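Local coordinates for DUF115 domain-containing protein (Magnetospirillum magneticum AMB-1, PDB 5MU5) that is a Maf glycosyltransferase that probably attaches sugars to flagellin and is involved in formation of the bacterial flagellum, at residues K254-G259 with Y366-A371; V309-A312 with Q316-F319; R331-V336 with D359-V364. All coordinates share one frame; numbering follows the deposited sequence.

Contact 1 (K254-G259 with Y366-A371)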
ATOM      1  N   LYS A 254     -16.913 -16.557  10.032  1.00 45.32           N
ATOM      2  CA  LYS A 254     -17.201 -17.232  11.299  1.00 46.92           C
ATOM      3  C   LYS A 254     -17.505 -16.249  12.406  1.00 44.62           C
ATOM      4  O   LYS A 254     -18.316 -16.525  13.254  1.00 43.50           O
ATOM      5  CB  LYS A 254     -16.031 -18.094  11.738  1.00 48.48           C
ATOM      6  CG  LYS A 254     -15.651 -19.166  10.749  1.00 49.79           C
ATOM      7  CD  LYS A 254     -16.713 -20.215  10.592  1.00 50.94           C
ATOM      8  CE  LYS A 254     -16.770 -21.083  11.826  1.00 53.00           C
ATOM      9  NZ  LYS A 254     -17.742 -22.179  11.620  1.00 56.99           N
ATOM     10  N   ASN A 255     -16.832 -15.113  12.405  1.00 44.53           N
ATOM     11  CA  ASN A 255     -17.088 -14.101  13.408  1.00 44.73           C
ATOM     12  C   ASN A 255     -18.498 -13.529  13.341  1.00 46.23           C
ATOM     13  O   ASN A 255     -19.045 -13.142  14.356  1.00 47.61           O
ATOM     14  CB  ASN A 255     -16.084 -12.961  13.270  1.00 44.89           C
ATOM     15  CG  ASN A 255     -14.750 -13.283  13.902  1.00 45.17           C
ATOM     16  OD1 ASN A 255     -14.690 -14.046  14.863  1.00 42.45           O
ATOM     17  ND2 ASN A 255     -13.671 -12.686  13.382  1.00 42.58           N
ATOM     18  N   MET A 256     -19.077 -13.468  12.152  1.00 47.44           N
ATOM     19  CA  MET A 256     -20.361 -12.808  11.980  1.00 49.11           C
ATOM     20  C   MET A 256     -21.555 -13.708  11.792  1.00 48.00           C
ATOM     21  O   MET A 256     -22.674 -13.234  11.883  1.00 49.44           O
ATOM     22  CB  MET A 256     -20.267 -11.883  10.788  1.00 49.66           C
ATOM     23  CG  MET A 256     -19.396 -10.681  11.066  1.00 52.05           C
ATOM     24  SD  MET A 256     -19.165  -9.810   9.536  1.00 57.99           S
ATOM     25  CE  MET A 256     -20.839  -9.211   9.232  1.00 56.37           C
ATOM     26  N   ARG A 257     -21.299 -14.979  11.507  1.00 51.36           N
ATOM     27  CA  ARG A 257     -22.317 -15.977  11.236  1.00 55.05           C
ATOM     28  C   ARG A 257     -23.349 -16.077  12.356  1.00 59.63           C
ATOM     29  O   ARG A 257     -24.535 -15.906  12.114  1.00 58.85           O
ATOM     30  CB  ARG A 257     -21.647 -17.351  11.063  1.00 54.28           C
ATOM     31  CG  ARG A 257     -22.585 -18.495  10.699  1.00 56.06           C
ATOM     32  CD  ARG A 257     -23.069 -18.332   9.272  1.00 57.38           C
ATOM     33  NE  ARG A 257     -24.125 -19.264   8.936  1.00 62.59           N
ATOM     34  CZ  ARG A 257     -25.415 -19.080   9.207  1.00 66.62           C
ATOM     35  NH1 ARG A 257     -25.837 -17.992   9.846  1.00 66.79           N
ATOM     36  NH2 ARG A 257     -26.291 -20.004   8.840  1.00 72.25           N
ATOM     37  N   ASP A 258     -22.859 -16.350  13.566  1.00 67.50           N
ATOM     38  CA  ASP A 258     -23.670 -16.690  14.737  1.00 74.56           C
ATOM     39  C   ASP A 258     -23.436 -15.748  15.894  1.00 77.47           C
ATOM     40  O   ASP A 258     -22.549 -14.905  15.866  1.00 85.37           O
ATOM     41  CB  ASP A 258     -23.229 -18.052  15.301  1.00 78.77           C
ATOM     42  CG  ASP A 258     -23.303 -19.171  14.300  1.00 86.16           C
ATOM     43  OD1 ASP A 258     -24.402 -19.734  14.100  1.00 92.09           O
ATOM     44  OD2 ASP A 258     -22.239 -19.530  13.754  1.00 94.45           O
ATOM     45  N   GLY A 259     -24.232 -15.952  16.936  1.00 82.07           N
ATOM     46  CA  GLY A 259     -24.015 -15.351  18.244  1.00 77.62           C
ATOM     47  C   GLY A 259     -24.025 -13.850  18.395  1.00 72.92           C
ATOM     48  O   GLY A 259     -24.159 -13.070  17.436  1.00 69.82           O
ATOM     49  N   TYR A 366     -16.685  -5.721  16.854  1.00 36.63           N
ATOM     50  CA  TYR A 366     -15.836  -5.772  15.688  1.00 35.79           C
ATOM     51  C   TYR A 366     -15.828  -4.448  14.937  1.00 35.96           C
ATOM     52  O   TYR A 366     -16.832  -3.774  14.865  1.00 37.00           O
ATOM     53  CB  TYR A 366     -16.316  -6.844  14.701  1.00 36.17           C
ATOM     54  CG  TYR A 366     -16.207  -8.232  15.224  1.00 36.72           C
ATOM     55  CD1 TYR A 366     -14.981  -8.772  15.530  1.00 36.22           C
ATOM     56  CD2 TYR A 366     -17.348  -9.006  15.429  1.00 38.88           C
ATOM     57  CE1 TYR A 366     -14.882 -10.045  16.023  1.00 38.26           C
ATOM     58  CE2 TYR A 366     -17.265 -10.276  15.936  1.00 37.77           C
ATOM     59  CZ  TYR A 366     -16.034 -10.793  16.219  1.00 39.26           C
ATOM     60  OH  TYR A 366     -15.951 -12.055  16.723  1.00 42.72           O
ATOM     61  N   TYR A 367     -14.692  -4.099  14.354  1.00 34.73           N
ATOM     62  CA  TYR A 367     -14.655  -3.032  13.367  1.00 35.56           C
ATOM     63  C   TYR A 367     -14.196  -3.716  12.074  1.00 36.68           C
ATOM     64  O   TYR A 367     -13.630  -4.820  12.100  1.00 35.45           O
ATOM     65  CB  TYR A 367     -13.729  -1.908  13.787  1.00 36.12           C
ATOM     66  CG  TYR A 367     -12.267  -2.236  13.664  1.00 36.85           C
ATOM     67  CD1 TYR A 367     -11.593  -2.862  14.677  1.00 39.67           C
ATOM     68  CD2 TYR A 367     -11.570  -1.922  12.507  1.00 39.28           C
ATOM     69  CE1 TYR A 367     -10.240  -3.179  14.544  1.00 41.76           C
ATOM     70  CE2 TYR A 367     -10.231  -2.221  12.370  1.00 39.85           C
ATOM     71  CZ  TYR A 367      -9.573  -2.853  13.384  1.00 39.73           C
ATOM     72  OH  TYR A 367      -8.233  -3.121  13.226  1.00 46.87           O
ATOM     73  N   PHE A 368     -14.465  -3.077  10.950  1.00 36.26           N
ATOM     74  CA  PHE A 368     -14.131  -3.654   9.664  1.00 39.24           C
ATOM     75  C   PHE A 368     -12.832  -3.109   9.133  1.00 42.64           C
ATOM     76  O   PHE A 368     -12.685  -1.918   8.871  1.00 41.71           O
ATOM     77  CB  PHE A 368     -15.294  -3.505   8.687  1.00 38.80           C
ATOM     78  CG  PHE A 368     -16.420  -4.372   9.059  1.00 39.05           C
ATOM     79  CD1 PHE A 368     -17.336  -3.949   9.988  1.00 39.44           C
ATOM     80  CD2 PHE A 368     -16.480  -5.672   8.595  1.00 40.57           C
ATOM     81  CE1 PHE A 368     -18.337  -4.787  10.409  1.00 41.34           C
ATOM     82  CE2 PHE A 368     -17.500  -6.516   8.986  1.00 41.95           C
ATOM     83  CZ  PHE A 368     -18.429  -6.071   9.901  1.00 42.80           C
ATOM     84  N   ARG A 369     -11.866  -4.011   9.018  1.00 44.32           N
ATOM     85  CA  ARG A 369     -10.571  -3.634   8.542  1.00 46.76           C
ATOM     86  C   ARG A 369     -10.574  -3.510   7.012  1.00 44.46           C
ATOM     87  O   ARG A 369     -10.889  -4.458   6.321  1.00 44.64           O
ATOM     88  CB  ARG A 369      -9.523  -4.624   9.012  1.00 49.39           C
ATOM     89  CG  ARG A 369      -8.188  -3.974   8.915  1.00 50.25           C
ATOM     90  CD  ARG A 369      -7.046  -4.848   9.318  1.00 53.60           C
ATOM     91  NE  ARG A 369      -5.847  -4.019   9.243  1.00 54.22           N
ATOM     92  CZ  ARG A 369      -4.630  -4.435   9.535  1.00 53.89           C
ATOM     93  NH1 ARG A 369      -4.451  -5.680   9.939  1.00 53.90           N
ATOM     94  NH2 ARG A 369      -3.599  -3.602   9.428  1.00 57.69           N
ATOM     95  N   PRO A 370     -10.221  -2.330   6.491  1.00 43.24           N
ATOM     96  CA  PRO A 370     -10.340  -2.093   5.059  1.00 45.20           C
ATOM     97  C   PRO A 370      -9.293  -2.797   4.191  1.00 44.56           C
ATOM     98  O   PRO A 370      -8.376  -3.431   4.706  1.00 46.37           O
ATOM     99  CB  PRO A 370     -10.220  -0.561   4.945  1.00 45.46           C
ATOM    100  CG  PRO A 370      -9.484  -0.128   6.162  1.00 45.13           C
ATOM    101  CD  PRO A 370      -9.780  -1.132   7.233  1.00 44.68           C
ATOM    102  N   ALA A 371      -9.476  -2.721   2.873  1.00 43.21           N
ATOM    103  CA  ALA A 371      -8.477  -3.208   1.915  1.00 43.66           C
ATOM    104  C   ALA A 371      -8.249  -4.724   1.965  1.00 43.13           C
ATOM    105  O   ALA A 371      -7.121  -5.202   1.840  1.00 43.48           O
ATOM    106  CB  ALA A 371      -7.148  -2.455   2.109  1.00 40.48           C
TER
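Where helix 242-257 runs out beside the C-terminal end of strand 363-367, in the region related to the MptE-like pterin diphosphokinases, Asn255 meets Tyr366 and Met256 meets Phe368. Asn255 points at the strand and lies across the phenol end of Tyr366, its amide plane turned 30° from the ring plane. OD1 of Asn255 comes to 3.0 Å from OH of Tyr366, and CB of Asn255 lies 3.7 Å from CZ of the same tyrosine. The amide is anchored through ND2, which hydrogen-bonds to the backbone carbonyls of Asn351 and Val353 and so fixes the rotation of the group.

One residue on, Met256 reaches Phe368 with its sulfur. SD approaches the ring at its edge, in the ring plane, 3.7 Å from CE2 of Phe368; with SD of Met256 4.9 Å from the centroid of the Phe368 ring, this is a Met-aromatic contact. The bend at the last torsion (chi3 67°) lets the terminal methyl CE of Met256 come within 4.0 Å of CZ of Phe368. Replacing Tyr366 with an alanine would probably leave a gap beside the Asn255 amide and take the weak hydrogen-bonding partner OH from Arg358, whose NH1 also holds the backbone O of Asn255.

All four touching side chains are buried. Strand residue Tyr366 pairs by backbone with Ser262 and Leu264, while Phe378 of helix 373-378 touches both Met256 and Phe368, and Leu536 of helix 534-541 also packs on the methionine.

Contact 2 (V309-A312 with Q316-F319)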
ATOM      1  N   VAL A 309       0.305  -7.474  31.979  1.00 43.52           N
ATOM      2  CA  VAL A 309       0.849  -6.638  33.051  1.00 42.35           C
ATOM      3  C   VAL A 309      -0.258  -5.889  33.814  1.00 42.06           C
ATOM      4  O   VAL A 309      -0.180  -5.702  35.029  1.00 45.75           O
ATOM      5  CB  VAL A 309       1.960  -5.671  32.546  1.00 44.23           C
ATOM      6  CG1 VAL A 309       1.435  -4.631  31.558  1.00 41.15           C
ATOM      7  CG2 VAL A 309       2.633  -4.986  33.739  1.00 48.32           C
ATOM      8  N   LEU A 310      -1.300  -5.478  33.112  1.00 40.51           N
ATOM      9  CA  LEU A 310      -2.420  -4.839  33.771  1.00 41.20           C
ATOM     10  C   LEU A 310      -3.074  -5.839  34.716  1.00 43.40           C
ATOM     11  O   LEU A 310      -3.212  -5.563  35.920  1.00 42.19           O
ATOM     12  CB  LEU A 310      -3.429  -4.302  32.755  1.00 41.63           C
ATOM     13  CG  LEU A 310      -2.854  -3.242  31.824  1.00 41.85           C
ATOM     14  CD1 LEU A 310      -3.787  -2.958  30.674  1.00 43.69           C
ATOM     15  CD2 LEU A 310      -2.555  -1.966  32.581  1.00 43.14           C
ATOM     16  N   LEU A 311      -3.440  -7.007  34.192  1.00 43.68           N
ATOM     17  CA  LEU A 311      -4.148  -7.992  35.008  1.00 48.07           C
ATOM     18  C   LEU A 311      -3.310  -8.524  36.174  1.00 48.41           C
ATOM     19  O   LEU A 311      -3.823  -8.649  37.271  1.00 52.87           O
ATOM     20  CB  LEU A 311      -4.673  -9.144  34.152  1.00 48.81           C
ATOM     21  CG  LEU A 311      -5.754  -8.751  33.149  1.00 50.97           C
ATOM     22  CD1 LEU A 311      -5.976  -9.871  32.138  1.00 50.92           C
ATOM     23  CD2 LEU A 311      -7.060  -8.384  33.843  1.00 52.68           C
ATOM     24  N   ALA A 312      -2.033  -8.815  35.949  1.00 49.01           N
ATOM     25  CA  ALA A 312      -1.161  -9.271  37.038  1.00 49.72           C
ATOM     26  C   ALA A 312      -1.091  -8.246  38.179  1.00 51.73           C
ATOM     27  O   ALA A 312      -0.872  -8.615  39.312  1.00 55.38           O
ATOM     28  CB  ALA A 312       0.237  -9.578  36.515  1.00 48.56           C
ATOM     29  N   GLN A 316      -8.134  -3.654  35.781  1.00 50.52           N
ATOM     30  CA  GLN A 316      -9.141  -4.196  34.877  1.00 50.46           C
ATOM     31  C   GLN A 316      -9.232  -3.379  33.575  1.00 45.08           C
ATOM     32  O   GLN A 316      -9.661  -2.248  33.588  1.00 43.38           O
ATOM     33  CB  GLN A 316     -10.500  -4.201  35.588  1.00 55.11           C
ATOM     34  CG  GLN A 316     -11.686  -4.625  34.728  1.00 60.84           C
ATOM     35  CD  GLN A 316     -11.577  -6.058  34.230  1.00 64.12           C
ATOM     36  OE1 GLN A 316     -11.365  -6.983  35.013  1.00 69.61           O
ATOM     37  NE2 GLN A 316     -11.735  -6.252  32.924  1.00 65.08           N
ATOM     38  N   PRO A 317      -8.810  -3.953  32.443  1.00 43.10           N
ATOM     39  CA  PRO A 317      -9.096  -3.258  31.193  1.00 42.23           C
ATOM     40  C   PRO A 317     -10.599  -3.110  30.967  1.00 41.18           C
ATOM     41  O   PRO A 317     -11.356  -4.015  31.280  1.00 43.13           O
ATOM     42  CB  PRO A 317      -8.542  -4.190  30.114  1.00 41.47           C
ATOM     43  CG  PRO A 317      -7.658  -5.137  30.801  1.00 42.25           C
ATOM     44  CD  PRO A 317      -8.052  -5.192  32.239  1.00 43.28           C
ATOM     45  N   ASP A 318     -11.018  -1.982  30.424  1.00 39.26           N
ATOM     46  CA  ASP A 318     -12.396  -1.787  30.021  1.00 39.06           C
ATOM     47  C   ASP A 318     -12.534  -2.359  28.622  1.00 40.13           C
ATOM     48  O   ASP A 318     -13.522  -3.020  28.289  1.00 40.94           O
ATOM     49  CB  ASP A 318     -12.729  -0.311  30.068  1.00 40.27           C
ATOM     50  CG  ASP A 318     -12.681   0.255  31.512  1.00 42.24           C
ATOM     51  OD1 ASP A 318     -13.597  -0.086  32.295  1.00 42.19           O
ATOM     52  OD2 ASP A 318     -11.753   1.047  31.852  1.00 40.74           O
ATOM     53  N   PHE A 319     -11.513  -2.128  27.803  1.00 40.70           N
ATOM     54  CA  PHE A 319     -11.469  -2.686  26.459  1.00 39.05           C
ATOM     55  C   PHE A 319     -10.168  -3.397  26.229  1.00 37.05           C
ATOM     56  O   PHE A 319      -9.130  -2.944  26.705  1.00 36.25           O
ATOM     57  CB  PHE A 319     -11.684  -1.606  25.405  1.00 38.88           C
ATOM     58  CG  PHE A 319     -13.019  -0.946  25.512  1.00 40.91           C
ATOM     59  CD1 PHE A 319     -14.170  -1.644  25.178  1.00 42.18           C
ATOM     60  CD2 PHE A 319     -13.137   0.354  25.977  1.00 42.06           C
ATOM     61  CE1 PHE A 319     -15.419  -1.056  25.282  1.00 40.62           C
ATOM     62  CE2 PHE A 319     -14.380   0.949  26.088  1.00 44.41           C
ATOM     63  CZ  PHE A 319     -15.525   0.233  25.747  1.00 42.83           C
TER
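Leu310 and Leu311, two successive residues near the end of helix 307-312, both touch Pro317, just before strand 319-322 begins. Leu310 comes first: its side chain heads toward the loop, and its CD1 stands 4.4 Å from CG of Pro317, a light touch. Leu310 also packs on Ile300 and Ser302 of strand 299-303.

Leu311 makes the closer approach. Its side chain starts out alongside the loop, but with CG set beside the backbone N (chi1 -66°) the CD2 methyl swings in to 3.7 Å from CD of Pro317. The two side chains cross at about a right angle, and CD2 is the leucine atom that touches the ring. Phe342, together with Val336 and Phe340 of helix 327-340, also packs on Leu311.

Beside the proline, the amide of Gln316 folds back over its own segment. NE2 of Gln316 gives a hydrogen bond to the backbone O of Pro317 at 2.8 Å, with an N-H...O angle of 153°; the donor lies in the carbonyl plane, while the acceptor sits 18° out of the glutamine amide plane. NE2 also bonds to the carbonyl of Phe342.

Between helix and loop, then, the chemistry is purely apolar: no hydrogen bond joins the two segments, the leucines meet the rigid pyrrolidine ring by packing, and polar groups of the loop bond within it or to other partners, as Gln316 N does to Gln295.

Contact 3 (R331-V336 with D359-V364)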
ATOM      1  N   ARG A 331      -3.746 -17.703  20.795  1.00 44.33           N
ATOM      2  CA  ARG A 331      -3.171 -18.551  21.839  1.00 48.11           C
ATOM      3  C   ARG A 331      -2.532 -17.693  22.923  1.00 47.87           C
ATOM      4  O   ARG A 331      -2.617 -18.030  24.085  1.00 49.14           O
ATOM      5  CB  ARG A 331      -2.205 -19.616  21.295  1.00 47.74           C
ATOM      6  CG  ARG A 331      -2.901 -20.813  20.648  1.00 48.06           C
ATOM      7  CD  ARG A 331      -1.897 -21.882  20.217  1.00 50.01           C
ATOM      8  NE  ARG A 331      -0.996 -21.410  19.155  1.00 50.23           N
ATOM      9  CZ  ARG A 331      -1.136 -21.654  17.846  1.00 53.33           C
ATOM     10  NH1 ARG A 331      -2.145 -22.397  17.377  1.00 52.60           N
ATOM     11  NH2 ARG A 331      -0.253 -21.149  16.985  1.00 52.59           N
ATOM     12  N   ALA A 332      -1.933 -16.572  22.545  1.00 50.30           N
ATOM     13  CA  ALA A 332      -1.355 -15.641  23.534  1.00 51.55           C
ATOM     14  C   ALA A 332      -2.459 -15.062  24.444  1.00 49.52           C
ATOM     15  O   ALA A 332      -2.351 -15.092  25.666  1.00 51.64           O
ATOM     16  CB  ALA A 332      -0.578 -14.531  22.831  1.00 49.01           C
ATOM     17  N   LEU A 333      -3.533 -14.573  23.836  1.00 48.30           N
ATOM     18  CA  LEU A 333      -4.668 -14.076  24.598  1.00 47.74           C
ATOM     19  C   LEU A 333      -5.266 -15.125  25.499  1.00 46.60           C
ATOM     20  O   LEU A 333      -5.604 -14.830  26.638  1.00 46.05           O
ATOM     21  CB  LEU A 333      -5.774 -13.571  23.682  1.00 49.89           C
ATOM     22  CG  LEU A 333      -5.781 -12.089  23.367  1.00 50.68           C
ATOM     23  CD1 LEU A 333      -6.994 -11.825  22.481  1.00 51.93           C
ATOM     24  CD2 LEU A 333      -5.852 -11.259  24.642  1.00 51.93           C
ATOM     25  N   ALA A 334      -5.433 -16.335  24.977  1.00 45.71           N
ATOM     26  CA  ALA A 334      -6.011 -17.430  25.764  1.00 48.46           C
ATOM     27  C   ALA A 334      -5.187 -17.751  27.009  1.00 48.83           C
ATOM     28  O   ALA A 334      -5.745 -18.020  28.062  1.00 48.05           O
ATOM     29  CB  ALA A 334      -6.168 -18.685  24.906  1.00 48.17           C
ATOM     30  N   ALA A 335      -3.859 -17.746  26.878  1.00 51.74           N
ATOM     31  CA  ALA A 335      -2.949 -17.994  28.019  1.00 51.37           C
ATOM     32  C   ALA A 335      -3.144 -16.950  29.133  1.00 49.99           C
ATOM     33  O   ALA A 335      -3.116 -17.271  30.317  1.00 53.17           O
ATOM     34  CB  ALA A 335      -1.495 -17.998  27.541  1.00 49.98           C
ATOM     35  N   VAL A 336      -3.353 -15.697  28.743  1.00 50.26           N
ATOM     36  CA  VAL A 336      -3.603 -14.626  29.711  1.00 49.37           C
ATOM     37  C   VAL A 336      -4.965 -14.825  30.392  1.00 50.38           C
ATOM     38  O   VAL A 336      -5.079 -14.640  31.593  1.00 52.57           O
ATOM     39  CB  VAL A 336      -3.543 -13.238  29.056  1.00 47.20           C
ATOM     40  CG1 VAL A 336      -3.837 -12.170  30.082  1.00 47.99           C
ATOM     41  CG2 VAL A 336      -2.184 -12.991  28.404  1.00 46.45           C
ATOM     42  N   ASP A 359     -14.934 -16.610  22.404  1.00 65.73           N
ATOM     43  CA  ASP A 359     -15.090 -17.479  23.582  1.00 63.78           C
ATOM     44  C   ASP A 359     -14.407 -16.959  24.847  1.00 59.42           C
ATOM     45  O   ASP A 359     -14.866 -17.218  25.937  1.00 63.47           O
ATOM     46  CB  ASP A 359     -14.497 -18.869  23.327  1.00 68.07           C
ATOM     47  CG  ASP A 359     -15.057 -19.557  22.089  1.00 70.98           C
ATOM     48  OD1 ASP A 359     -16.173 -19.216  21.643  1.00 73.05           O
ATOM     49  OD2 ASP A 359     -14.355 -20.458  21.568  1.00 70.55           O
ATOM     50  N   LEU A 360     -13.311 -16.228  24.708  1.00 56.74           N
ATOM     51  CA  LEU A 360     -12.568 -15.759  25.875  1.00 53.16           C
ATOM     52  C   LEU A 360     -13.213 -14.568  26.547  1.00 51.35           C
ATOM     53  O   LEU A 360     -12.785 -14.161  27.627  1.00 54.10           O
ATOM     54  CB  LEU A 360     -11.150 -15.363  25.466  1.00 51.00           C
ATOM     55  CG  LEU A 360     -10.383 -16.398  24.645  1.00 50.07           C
ATOM     56  CD1 LEU A 360      -9.060 -15.807  24.177  1.00 49.72           C
ATOM     57  CD2 LEU A 360     -10.180 -17.673  25.449  1.00 48.28           C
ATOM     58  N   PHE A 361     -14.214 -13.988  25.900  1.00 51.06           N
ATOM     59  CA  PHE A 361     -14.809 -12.756  26.387  1.00 53.37           C
ATOM     60  C   PHE A 361     -16.307 -12.821  26.499  1.00 53.94           C
ATOM     61  O   PHE A 361     -16.979 -13.306  25.612  1.00 49.23           O
ATOM     62  CB  PHE A 361     -14.487 -11.594  25.452  1.00 50.53           C
ATOM     63  CG  PHE A 361     -13.069 -11.183  25.494  1.00 51.43           C
ATOM     64  CD1 PHE A 361     -12.141 -11.795  24.668  1.00 50.45           C
ATOM     65  CD2 PHE A 361     -12.653 -10.192  26.360  1.00 49.31           C
ATOM     66  CE1 PHE A 361     -10.820 -11.433  24.708  1.00 51.03           C
ATOM     67  CE2 PHE A 361     -11.330  -9.820  26.401  1.00 50.96           C
ATOM     68  CZ  PHE A 361     -10.412 -10.441  25.576  1.00 51.94           C
ATOM     69  N   GLU A 362     -16.806 -12.275  27.595  1.00 59.30           N
ATOM     70  CA  GLU A 362     -18.228 -12.049  27.760  1.00 66.78           C
ATOM     71  C   GLU A 362     -18.844 -11.376  26.519  1.00 64.55           C
ATOM     72  O   GLU A 362     -19.890 -11.804  26.038  1.00 63.26           O
ATOM     73  CB  GLU A 362     -18.450 -11.179  29.011  1.00 71.42           C
ATOM     74  CG  GLU A 362     -18.308 -11.978  30.307  1.00 77.18           C
ATOM     75  CD  GLU A 362     -18.128 -11.126  31.549  1.00 81.43           C
ATOM     76  OE1 GLU A 362     -18.252  -9.882  31.457  1.00 88.66           O
ATOM     77  OE2 GLU A 362     -17.861 -11.717  32.625  1.00 81.63           O
ATOM     78  N   ASP A 363     -18.152 -10.370  25.977  1.00 58.76           N
ATOM     79  CA  ASP A 363     -18.693  -9.517  24.930  1.00 54.03           C
ATOM     80  C   ASP A 363     -17.641  -9.046  23.896  1.00 47.97           C
ATOM     81  O   ASP A 363     -16.496  -8.719  24.241  1.00 44.22           O
ATOM     82  CB  ASP A 363     -19.336  -8.330  25.628  1.00 59.68           C
ATOM     83  CG  ASP A 363     -19.775  -7.271  24.679  1.00 66.68           C
ATOM     84  OD1 ASP A 363     -20.560  -7.556  23.745  1.00 77.77           O
ATOM     85  OD2 ASP A 363     -19.335  -6.128  24.880  1.00 77.48           O
ATOM     86  N   VAL A 364     -18.061  -8.973  22.638  1.00 42.13           N
ATOM     87  CA  VAL A 364     -17.176  -8.722  21.516  1.00 42.68           C
ATOM     88  C   VAL A 364     -17.740  -7.681  20.556  1.00 39.00           C
ATOM     89  O   VAL A 364     -18.881  -7.770  20.148  1.00 39.47           O
ATOM     90  CB  VAL A 364     -16.933 -10.033  20.729  1.00 46.80           C
ATOM     91  CG1 VAL A 364     -15.979  -9.814  19.562  1.00 48.25           C
ATOM     92  CG2 VAL A 364     -16.357 -11.104  21.646  1.00 47.72           C
TER
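Leu360 rests its branched end on Leu333 and Ala334 of helix 327-340, CD1 doing most of the touching. Its CD1 lies 3.8 Å from the backbone N of Ala334 and 4.0 Å from CB of Leu333, so the methyl rests where these two residues join. CB of Ala334 is 4.1 Å from the same CD1, and CD2 of Leu360 stands 4.2 Å from that alanine methyl, which puts both branches of the leucine on Ala334. The first torsion of Leu360 (chi1 -50°) turns CG away from its own carbonyl carbon, and from there the two methyls reach the helix.

Phe361 gives a second, looser touch: CD1 of Leu333 meets the ring at its edge, near the ring plane, 4.4 Å from CE1 of Phe361.

Farther out, Tyr330 and His337, a turn before and a turn after the touching residues of the same helix, pack on Leu360. Phe342 touches Leu333 and meets the ring of Phe361 with the planes at about 40°, while Gln320 of strand 319-322 touches both Leu333 and Phe361. Just along the chain, the carboxylate of Asp363 is held by Arg526 and Thr346.

No hydrogen bond crosses between the two segments. Between them the contact is apolar packing, and the small Ala334 lets the leucine methyl come right up to the helix backbone.

All three contacts lie in the MptE-like family region, along the run of parallel strands 319-322, 346-350 and 363-367 within the mixed sheet. Contacts 2 and 3 follow one another in the span of chain between the halves of contact 1. Contact 2 packs helix 307-312 on the loop into strand 319-322; contact 3 packs helix 327-340 on the chain just before strand 363-367, and contact 1 sets helix 242-257 at that strand's other end, their centres about 16 Å apart. Contacts 2 and 3, about 13 Å between centres, touch through Leu311 CD1 and Val336 CG1 at 3.8 Å, so their helices pack together. Contacts 1 and 2, about 24 Å between centres, do not touch.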